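Local coordinates for protein 5-cytosine DNA methyltransferase (Entamoeba histolytica, PDB 3QV2) that probably transfers methyl groups from S-adenosyl-L-methionine to carbon 5 of cytosine in DNA or tRNA, as a Dnmt2-type methyltransferase, at residues Y112-I126 with K141-Y153. Sequence-based numbering, arbitrary orientation.
Sequences YRDILPYLINKPKHI and KEIYNILIKNQYY. With SO4 (sulfate ion), chain D.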
ATOM      1  N   TYR A 112       0.119 -12.268  16.147  1.00 11.65           N
ATOM      2  CA  TYR A 112      -0.288 -11.590  17.374  1.00 13.61           C
ATOM      3  C   TYR A 112      -0.726 -12.549  18.481  1.00 15.98           C
ATOM      4  O   TYR A 112      -0.516 -12.277  19.663  1.00 20.14           O
ATOM      5  CB  TYR A 112      -1.371 -10.546  17.085  1.00 14.35           C
ATOM      6  CG  TYR A 112      -0.861  -9.354  16.306  1.00 15.37           C
ATOM      7  CD1 TYR A 112      -0.256  -8.286  16.954  1.00 16.46           C
ATOM      8  CD2 TYR A 112      -0.977  -9.298  14.921  1.00 12.69           C
ATOM      9  CE1 TYR A 112       0.218  -7.196  16.249  1.00 17.80           C
ATOM     10  CE2 TYR A 112      -0.505  -8.209  14.208  1.00 13.56           C
ATOM     11  CZ  TYR A 112       0.091  -7.161  14.879  1.00 16.79           C
ATOM     12  OH  TYR A 112       0.565  -6.072  14.180  1.00 18.50           O
ATOM     13  N   ARG A 113      -1.328 -13.671  18.100  1.00 14.81           N
ATOM     14  CA  ARG A 113      -1.742 -14.679  19.074  1.00 14.11           C
ATOM     15  C   ARG A 113      -0.551 -15.478  19.588  1.00 15.00           C
ATOM     16  O   ARG A 113      -0.373 -15.642  20.795  1.00 16.88           O
ATOM     17  CB  ARG A 113      -2.745 -15.656  18.458  1.00 16.73           C
ATOM     18  CG  ARG A 113      -4.144 -15.110  18.241  1.00 20.54           C
ATOM     19  CD  ARG A 113      -4.996 -16.154  17.535  1.00 20.63           C
ATOM     20  NE  ARG A 113      -6.390 -15.746  17.393  1.00 21.27           N
ATOM     21  CZ  ARG A 113      -7.284 -16.402  16.662  1.00 19.38           C
ATOM     22  NH1 ARG A 113      -6.924 -17.494  16.000  1.00 16.95           N
ATOM     23  NH2 ARG A 113      -8.533 -15.967  16.585  1.00 20.56           N
ATOM     24  N   ASP A 114       0.262 -15.973  18.661  1.00 11.43           N
ATOM     25  CA  ASP A 114       1.259 -16.984  18.983  1.00 15.64           C
ATOM     26  C   ASP A 114       2.683 -16.454  19.154  1.00 17.32           C
ATOM     27  O   ASP A 114       3.511 -17.101  19.792  1.00 16.82           O
ATOM     28  CB  ASP A 114       1.237 -18.089  17.923  1.00 18.16           C
ATOM     29  CG  ASP A 114      -0.152 -18.657  17.705  1.00 19.78           C
ATOM     30  OD1 ASP A 114      -0.935 -18.705  18.676  1.00 19.94           O
ATOM     31  OD2 ASP A 114      -0.466 -19.052  16.562  1.00 24.70           O
ATOM     32  N   ILE A 115       2.968 -15.285  18.592  1.00 15.00           N
ATOM     33  CA  ILE A 115       4.327 -14.752  18.622  1.00 15.88           C
ATOM     34  C   ILE A 115       4.516 -13.611  19.619  1.00 16.14           C
ATOM     35  O   ILE A 115       5.241 -13.747  20.604  1.00 15.80           O
ATOM     36  CB  ILE A 115       4.777 -14.265  17.230  1.00 17.12           C
ATOM     37  CG1 ILE A 115       4.564 -15.361  16.186  1.00 16.76           C
ATOM     38  CG2 ILE A 115       6.231 -13.818  17.268  1.00 15.76           C
ATOM     39  CD1 ILE A 115       5.345 -16.625  16.463  1.00 14.69           C
ATOM     40  N   LEU A 116       3.854 -12.489  19.354  1.00 15.20           N
ATOM     41  CA  LEU A 116       4.060 -11.259  20.119  1.00 15.45           C
ATOM     42  C   LEU A 116       4.050 -11.427  21.643  1.00 12.65           C
ATOM     43  O   LEU A 116       4.947 -10.935  22.324  1.00 13.90           O
ATOM     44  CB  LEU A 116       3.051 -10.186  19.687  1.00 15.54           C
ATOM     45  CG  LEU A 116       3.230  -8.775  20.253  1.00 18.98           C
ATOM     46  CD1 LEU A 116       2.790  -7.730  19.242  1.00 21.57           C
ATOM     47  CD2 LEU A 116       2.475  -8.610  21.563  1.00 20.04           C
ATOM     48  N   PRO A 117       3.033 -12.117  22.186  1.00 12.64           N
ATOM     49  CA  PRO A 117       2.901 -12.211  23.644  1.00 16.32           C
ATOM     50  C   PRO A 117       4.009 -13.020  24.313  1.00 19.09           C
ATOM     51  O   PRO A 117       4.080 -13.034  25.541  1.00 24.42           O
ATOM     52  CB  PRO A 117       1.560 -12.935  23.829  1.00 14.94           C
ATOM     53  CG  PRO A 117       0.838 -12.760  22.532  1.00 13.73           C
ATOM     54  CD  PRO A 117       1.909 -12.771  21.495  1.00 11.91           C
ATOM     55  N   TYR A 118       4.858 -13.679  23.529  1.00 17.23           N
ATOM     56  CA  TYR A 118       5.862 -14.574  24.099  1.00 17.49           C
ATOM     57  C   TYR A 118       7.304 -14.143  23.833  1.00 16.32           C
ATOM     58  O   TYR A 118       8.239 -14.727  24.377  1.00 17.95           O
ATOM     59  CB  TYR A 118       5.627 -16.014  23.626  1.00 17.01           C
ATOM     60  CG  TYR A 118       4.266 -16.551  24.008  1.00 20.77           C
ATOM     61  CD1 TYR A 118       4.022 -17.029  25.289  1.00 18.11           C
ATOM     62  CD2 TYR A 118       3.225 -16.575  23.091  1.00 20.14           C
ATOM     63  CE1 TYR A 118       2.777 -17.518  25.644  1.00 18.35           C
ATOM     64  CE2 TYR A 118       1.979 -17.062  23.436  1.00 19.36           C
ATOM     65  CZ  TYR A 118       1.761 -17.531  24.713  1.00 20.12           C
ATOM     66  OH  TYR A 118       0.522 -18.017  25.064  1.00 20.80           O
ATOM     67  N   LEU A 119       7.481 -13.117  23.006  1.00 13.81           N
ATOM     68  CA  LEU A 119       8.814 -12.587  22.735  1.00 11.09           C
ATOM     69  C   LEU A 119       9.444 -12.028  24.004  1.00 15.49           C
ATOM     70  O   LEU A 119       8.764 -11.406  24.820  1.00 16.63           O
ATOM     71  CB  LEU A 119       8.751 -11.483  21.677  1.00  9.75           C
ATOM     72  CG  LEU A 119       8.299 -11.884  20.271  1.00 12.97           C
ATOM     73  CD1 LEU A 119       8.139 -10.654  19.393  1.00 13.14           C
ATOM     74  CD2 LEU A 119       9.284 -12.858  19.656  1.00 11.82           C
ATOM     75  N   ILE A 120      10.743 -12.259  24.170  1.00 17.57           N
ATOM     76  CA  ILE A 120      11.483 -11.645  25.264  1.00 17.96           C
ATOM     77  C   ILE A 120      11.471 -10.138  25.068  1.00 19.43           C
ATOM     78  O   ILE A 120      11.258  -9.376  26.009  1.00 22.10           O
ATOM     79  CB  ILE A 120      12.943 -12.131  25.308  1.00 22.01           C
ATOM     80  CG1 ILE A 120      13.001 -13.624  25.635  1.00 24.31           C
ATOM     81  CG2 ILE A 120      13.734 -11.335  26.333  1.00 25.74           C
ATOM     82  CD1 ILE A 120      12.425 -13.972  26.988  1.00 23.99           C
ATOM     83  N   ASN A 121      11.694  -9.719  23.826  1.00 16.38           N
ATOM     84  CA  ASN A 121      11.669  -8.308  23.474  1.00 19.83           C
ATOM     85  C   ASN A 121      10.602  -8.001  22.429  1.00 19.70           C
ATOM     86  O   ASN A 121      10.821  -8.191  21.234  1.00 23.93           O
ATOM     87  CB  ASN A 121      13.040  -7.862  22.962  1.00 23.49           C
ATOM     88  CG  ASN A 121      14.129  -8.017  24.005  1.00 28.48           C
ATOM     89  OD1 ASN A 121      15.125  -8.707  23.783  1.00 31.91           O
ATOM     90  ND2 ASN A 121      13.944  -7.376  25.153  1.00 28.44           N
ATOM     91  N   LYS A 122       9.445  -7.534  22.885  1.00 19.60           N
ATOM     92  CA  LYS A 122       8.388  -7.116  21.975  1.00 21.32           C
ATOM     93  C   LYS A 122       8.888  -5.957  21.128  1.00 17.77           C
ATOM     94  O   LYS A 122       9.642  -5.115  21.615  1.00 14.36           O
ATOM     95  CB  LYS A 122       7.145  -6.689  22.758  1.00 21.42           C
ATOM     96  CG  LYS A 122       6.423  -7.832  23.454  1.00 25.50           C
ATOM     97  CD  LYS A 122       5.172  -7.354  24.178  1.00 27.00           C
ATOM     98  CE  LYS A 122       5.517  -6.503  25.390  1.00 30.38           C
ATOM     99  NZ  LYS A 122       6.174  -7.298  26.465  1.00 35.09           N
ATOM    100  N   PRO A 123       8.476  -5.910  19.851  1.00 20.27           N
ATOM    101  CA  PRO A 123       8.850  -4.792  18.978  1.00 15.67           C
ATOM    102  C   PRO A 123       8.401  -3.469  19.584  1.00 14.06           C
ATOM    103  O   PRO A 123       7.247  -3.343  19.992  1.00 12.85           O
ATOM    104  CB  PRO A 123       8.081  -5.080  17.682  1.00 15.22           C
ATOM    105  CG  PRO A 123       7.010  -6.054  18.066  1.00 17.08           C
ATOM    106  CD  PRO A 123       7.596  -6.872  19.169  1.00 19.49           C
ATOM    107  N   LYS A 124       9.308  -2.502  19.655  1.00 15.18           N
ATOM    108  CA  LYS A 124       8.997  -1.212  20.263  1.00 16.24           C
ATOM    109  C   LYS A 124       8.094  -0.355  19.378  1.00 15.09           C
ATOM    110  O   LYS A 124       7.491   0.609  19.847  1.00 16.35           O
ATOM    111  CB  LYS A 124      10.283  -0.458  20.609  1.00 16.93           C
ATOM    112  CG  LYS A 124      11.170  -1.188  21.607  1.00 19.11           C
ATOM    113  CD  LYS A 124      12.456  -0.425  21.874  1.00 23.43           C
ATOM    114  CE  LYS A 124      13.344  -1.173  22.856  1.00 25.22           C
ATOM    115  NZ  LYS A 124      13.669  -2.543  22.369  1.00 25.86           N
ATOM    116  N   HIS A 125       8.009  -0.709  18.099  1.00  9.50           N
ATOM    117  CA  HIS A 125       7.137  -0.005  17.164  1.00  8.73           C
ATOM    118  C   HIS A 125       6.466  -0.982  16.208  1.00 10.30           C
ATOM    119  O   HIS A 125       7.111  -1.884  15.673  1.00  7.91           O
ATOM    120  CB  HIS A 125       7.917   1.047  16.372  1.00  7.48           C
ATOM    121  CG  HIS A 125       8.491   2.142  17.219  1.00  6.10           C
ATOM    122  ND1 HIS A 125       9.707   2.028  17.857  1.00  5.46           N
ATOM    123  CD2 HIS A 125       8.012   3.366  17.536  1.00  6.59           C
ATOM    124  CE1 HIS A 125       9.954   3.138  18.529  1.00 11.43           C
ATOM    125  NE2 HIS A 125       8.941   3.966  18.353  1.00 13.02           N
ATOM    126  N   ILE A 126       5.165  -0.800  16.004  1.00 14.11           N
ATOM    127  CA  ILE A 126       4.406  -1.608  15.057  1.00 10.53           C
ATOM    128  C   ILE A 126       3.578  -0.714  14.144  1.00 11.60           C
ATOM    129  O   ILE A 126       2.921   0.221  14.603  1.00  5.92           O
ATOM    130  CB  ILE A 126       3.457  -2.584  15.767  1.00 10.44           C
ATOM    131  CG1 ILE A 126       4.222  -3.468  16.750  1.00  8.38           C
ATOM    132  CG2 ILE A 126       2.710  -3.436  14.748  1.00  5.60           C
ATOM    133  CD1 ILE A 126       3.348  -4.480  17.453  1.00 10.37           C
ATOM    134  N   LYS A 141     -10.184  -6.475  16.058  1.00 16.79           N
ATOM    135  CA  LYS A 141     -10.723  -6.343  17.406  1.00 13.79           C
ATOM    136  C   LYS A 141      -9.881  -7.166  18.373  1.00 14.98           C
ATOM    137  O   LYS A 141      -9.560  -6.721  19.474  1.00 13.82           O
ATOM    138  CB  LYS A 141     -12.180  -6.804  17.460  1.00 18.55           C
ATOM    139  CG  LYS A 141     -12.761  -6.814  18.865  1.00 20.86           C
ATOM    140  CD  LYS A 141     -14.159  -7.407  18.886  1.00 25.93           C
ATOM    141  CE  LYS A 141     -14.678  -7.559  20.309  1.00 29.50           C
ATOM    142  NZ  LYS A 141     -14.809  -6.248  21.005  1.00 31.37           N
ATOM    143  N   GLU A 142      -9.519  -8.370  17.943  1.00 14.40           N
ATOM    144  CA  GLU A 142      -8.702  -9.265  18.751  1.00 16.87           C
ATOM    145  C   GLU A 142      -7.256  -8.782  18.813  1.00 19.39           C
ATOM    146  O   GLU A 142      -6.637  -8.791  19.876  1.00 22.54           O
ATOM    147  CB  GLU A 142      -8.768 -10.689  18.196  1.00 17.84           C
ATOM    148  CG  GLU A 142      -8.058 -11.731  19.044  1.00 21.53           C
ATOM    149  CD  GLU A 142      -8.251 -13.137  18.511  1.00 26.16           C
ATOM    150  OE1 GLU A 142      -9.071 -13.317  17.586  1.00 30.48           O
ATOM    151  OE2 GLU A 142      -7.585 -14.063  19.018  1.00 26.91           O
ATOM    152  N   ILE A 143      -6.723  -8.361  17.669  1.00 17.21           N
ATOM    153  CA  ILE A 143      -5.368  -7.824  17.614  1.00 14.10           C
ATOM    154  C   ILE A 143      -5.229  -6.610  18.529  1.00 14.05           C
ATOM    155  O   ILE A 143      -4.221  -6.451  19.218  1.00 14.23           O
ATOM    156  CB  ILE A 143      -4.967  -7.441  16.174  1.00 14.28           C
ATOM    157  CG1 ILE A 143      -4.780  -8.697  15.319  1.00  9.66           C
ATOM    158  CG2 ILE A 143      -3.696  -6.608  16.177  1.00 15.27           C
ATOM    159  CD1 ILE A 143      -4.457  -8.409  13.869  1.00 10.61           C
ATOM    160  N   TYR A 144      -6.254  -5.761  18.539  1.00  8.44           N
ATOM    161  CA  TYR A 144      -6.270  -4.582  19.395  1.00 10.73           C
ATOM    162  C   TYR A 144      -6.188  -4.985  20.862  1.00 13.74           C
ATOM    163  O   TYR A 144      -5.376  -4.450  21.617  1.00 13.47           O
ATOM    164  CB  TYR A 144      -7.530  -3.750  19.143  1.00 13.06           C
ATOM    165  CG  TYR A 144      -7.597  -2.470  19.946  1.00 15.05           C
ATOM    166  CD1 TYR A 144      -7.067  -1.285  19.449  1.00 17.73           C
ATOM    167  CD2 TYR A 144      -8.192  -2.444  21.200  1.00 14.56           C
ATOM    168  CE1 TYR A 144      -7.127  -0.113  20.179  1.00 21.04           C
ATOM    169  CE2 TYR A 144      -8.256  -1.277  21.938  1.00 17.15           C
ATOM    170  CZ  TYR A 144      -7.722  -0.114  21.422  1.00 24.26           C
ATOM    171  OH  TYR A 144      -7.779   1.053  22.150  1.00 30.58           O
ATOM    172  N   ASN A 145      -7.031  -5.934  21.260  1.00 15.30           N
ATOM    173  CA  ASN A 145      -7.020  -6.443  22.626  1.00 18.37           C
ATOM    174  C   ASN A 145      -5.660  -7.015  23.014  1.00 16.89           C
ATOM    175  O   ASN A 145      -5.147  -6.735  24.096  1.00 17.49           O
ATOM    176  CB  ASN A 145      -8.112  -7.498  22.822  1.00 23.37           C
ATOM    177  CG  ASN A 145      -9.505  -6.897  22.866  1.00 31.58           C
ATOM    178  OD1 ASN A 145      -9.705  -5.800  23.390  1.00 34.11           O
ATOM    179  ND2 ASN A 145     -10.476  -7.615  22.315  1.00 31.96           N
ATOM    180  N   ILE A 146      -5.081  -7.819  22.127  1.00 15.59           N
ATOM    181  CA  ILE A 146      -3.771  -8.408  22.375  1.00 16.15           C
ATOM    182  C   ILE A 146      -2.721  -7.323  22.594  1.00 15.99           C
ATOM    183  O   ILE A 146      -1.963  -7.365  23.564  1.00 17.83           O
ATOM    184  CB  ILE A 146      -3.328  -9.320  21.219  1.00 16.70           C
ATOM    185  CG1 ILE A 146      -4.225 -10.557  21.136  1.00 16.50           C
ATOM    186  CG2 ILE A 146      -1.877  -9.733  21.394  1.00 15.13           C
ATOM    187  CD1 ILE A 146      -3.869 -11.495  20.005  1.00 17.96           C
ATOM    188  N   LEU A 147      -2.684  -6.350  21.690  1.00 14.75           N
ATOM    189  CA  LEU A 147      -1.745  -5.240  21.801  1.00 15.40           C
ATOM    190  C   LEU A 147      -1.919  -4.497  23.122  1.00 16.62           C
ATOM    191  O   LEU A 147      -0.940  -4.189  23.802  1.00 21.23           O
ATOM    192  CB  LEU A 147      -1.910  -4.273  20.624  1.00 16.02           C
ATOM    193  CG  LEU A 147      -1.442  -4.790  19.262  1.00 16.33           C
ATOM    194  CD1 LEU A 147      -1.788  -3.804  18.158  1.00 13.64           C
ATOM    195  CD2 LEU A 147       0.053  -5.067  19.287  1.00 15.97           C
ATOM    196  N   ILE A 148      -3.166  -4.212  23.483  1.00 15.88           N
ATOM    197  CA  ILE A 148      -3.462  -3.536  24.741  1.00 15.60           C
ATOM    198  C   ILE A 148      -2.968  -4.347  25.934  1.00 19.06           C
ATOM    199  O   ILE A 148      -2.299  -3.819  26.822  1.00 18.33           O
ATOM    200  CB  ILE A 148      -4.969  -3.266  24.899  1.00 21.25           C
ATOM    201  CG1 ILE A 148      -5.407  -2.141  23.960  1.00 20.66           C
ATOM    202  CG2 ILE A 148      -5.295  -2.901  26.339  1.00 22.14           C
ATOM    203  CD1 ILE A 148      -4.677  -0.836  24.198  1.00 23.62           C
ATOM    204  N   LYS A 149      -3.302  -5.633  25.944  1.00 17.58           N
ATOM    205  CA  LYS A 149      -2.893  -6.519  27.025  1.00 18.54           C
ATOM    206  C   LYS A 149      -1.373  -6.596  27.135  1.00 20.28           C
ATOM    207  O   LYS A 149      -0.830  -6.827  28.216  1.00 26.05           O
ATOM    208  CB  LYS A 149      -3.486  -7.917  26.824  1.00 22.69           C
ATOM    209  CG  LYS A 149      -3.055  -8.930  27.873  1.00 32.27           C
ATOM    210  CD  LYS A 149      -3.715 -10.279  27.645  1.00 39.46           C
ATOM    211  CE  LYS A 149      -3.181 -11.323  28.614  1.00 43.00           C
ATOM    212  NZ  LYS A 149      -1.714 -11.533  28.455  1.00 44.26           N
ATOM    213  N   ASN A 150      -0.687  -6.394  26.015  1.00 14.38           N
ATOM    214  CA  ASN A 150       0.774  -6.424  26.006  1.00 14.51           C
ATOM    215  C   ASN A 150       1.413  -5.040  26.124  1.00 13.96           C
ATOM    216  O   ASN A 150       2.547  -4.832  25.689  1.00 15.55           O
ATOM    217  CB  ASN A 150       1.301  -7.167  24.775  1.00 13.22           C
ATOM    218  CG  ASN A 150       1.091  -8.667  24.865  1.00 15.45           C
ATOM    219  OD1 ASN A 150       1.939  -9.394  25.383  1.00 18.60           O
ATOM    220  ND2 ASN A 150      -0.046  -9.138  24.366  1.00 17.29           N
ATOM    221  N   GLN A 151       0.671  -4.103  26.709  1.00 11.70           N
ATOM    222  CA  GLN A 151       1.202  -2.798  27.107  1.00  9.64           C
ATOM    223  C   GLN A 151       1.507  -1.834  25.958  1.00 10.92           C
ATOM    224  O   GLN A 151       2.381  -0.977  26.081  1.00 16.50           O
ATOM    225  CB  GLN A 151       2.452  -2.975  27.978  1.00 14.41           C
ATOM    226  CG  GLN A 151       2.320  -4.031  29.069  1.00 15.44           C
ATOM    227  CD  GLN A 151       1.228  -3.713  30.072  1.00 21.85           C
ATOM    228  OE1 GLN A 151       0.538  -2.701  29.957  1.00 23.90           O
ATOM    229  NE2 GLN A 151       1.069  -4.577  31.068  1.00 23.62           N
ATOM    230  N   TYR A 152       0.785  -1.967  24.850  1.00 11.04           N
ATOM    231  CA  TYR A 152       0.988  -1.082  23.706  1.00  9.16           C
ATOM    232  C   TYR A 152       0.066   0.129  23.749  1.00 14.25           C
ATOM    233  O   TYR A 152      -1.070   0.043  24.217  1.00 19.43           O
ATOM    234  CB  TYR A 152       0.770  -1.836  22.391  1.00 10.46           C
ATOM    235  CG  TYR A 152       1.959  -2.647  21.929  1.00 12.54           C
ATOM    236  CD1 TYR A 152       2.945  -2.078  21.131  1.00 14.82           C
ATOM    237  CD2 TYR A 152       2.093  -3.981  22.281  1.00 12.27           C
ATOM    238  CE1 TYR A 152       4.034  -2.815  20.703  1.00 14.69           C
ATOM    239  CE2 TYR A 152       3.177  -4.727  21.859  1.00 14.85           C
ATOM    240  CZ  TYR A 152       4.144  -4.141  21.071  1.00 14.89           C
ATOM    241  OH  TYR A 152       5.223  -4.879  20.648  1.00 14.95           O
ATOM    242  N   TYR A 153       0.567   1.260  23.262  1.00 13.14           N
ATOM    243  CA  TYR A 153      -0.268   2.428  23.011  1.00 16.21           C
ATOM    244  C   TYR A 153      -0.624   2.439  21.530  1.00 18.66           C
ATOM    245  O   TYR A 153       0.244   2.265  20.676  1.00 19.05           O
ATOM    246  CB  TYR A 153       0.466   3.713  23.389  1.00 16.24           C
ATOM    247  CG  TYR A 153       0.745   3.842  24.869  1.00 19.35           C
ATOM    248  CD1 TYR A 153      -0.143   4.503  25.707  1.00 20.86           C
ATOM    249  CD2 TYR A 153       1.895   3.302  25.428  1.00 19.45           C
ATOM    250  CE1 TYR A 153       0.106   4.624  27.060  1.00 22.34           C
ATOM    251  CE2 TYR A 153       2.154   3.417  26.780  1.00 21.51           C
ATOM    252  CZ  TYR A 153       1.256   4.079  27.590  1.00 21.68           C
ATOM    253  OH  TYR A 153       1.511   4.195  28.938  1.00 20.70           O
TER
HETATM  254  S   SO4 D 325      16.787  -2.823  20.596  1.00 68.91           S
HETATM  255  O1  SO4 D 325      16.499  -3.980  19.754  1.00 67.38           O
HETATM  256  O2  SO4 D 325      15.795  -1.776  20.369  1.00 65.97           O
HETATM  257  O3  SO4 D 325      16.744  -3.235  21.998  1.00 71.40           O
HETATM  258  O4  SO4 D 325      18.113  -2.308  20.270  1.00 68.89           O
HETATM  259  O   HOH W   1       4.015  -9.130  27.138  1.00 36.76           O
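R113 and E142 form a salt bridge where helices 106-115 and 138-149 meet. The guanidinium grips the carboxylate side-on: NE of R113 reaches OE2 of E142 at 2.6 Å, from above the carboxylate plane, and NH2 of R113 meets the syn lone pair of OE1 of E142 at 2.9 Å. Both side chains are extended and cross at about a right angle, their planar ends 37° apart.

Apolar side chains join the helices to each other and to strand 125-130. I143 sets CG2 over the centre of the Y112 ring in a CH-pi contact, 3.8 Å from the centroid, while CD2 of L147 lies at the ring's edge. I146 packs CG2 and CD1 against the backbone carbonyl of Y112. CD2 of L147 also touches CD1 of L116 and CD1 of I126, the latter resting 3.7 Å from CE1 of Y152.

A second set of polar contacts lies where helix 138-149 ends in a Schellman motif with Q151 at C'. N150, its CG beside the backbone N (chi1 -73°), turns ND2 back to O of I146 (2.7 Å), which also accepts from N150 N. This leaves CG of N150 3.6 Å from CD2 of L116, and one water links OD1 of N150 to NZ of K122. Y152, whose N bonds O of L147 to close the motif, donates its hydroxyl to O of P123 (2.6 Å), in the carbonyl plane.

Strand 79-82 lies behind 112-126, M82 touching Y112 and W80 touching L116. Helix 106-115 belongs to the beta-alpha-beta crossover between parallel strands 79-82 and 125-130, and helix 138-149 packs beside it, as in the Rossmann-like class I methyltransferase fold.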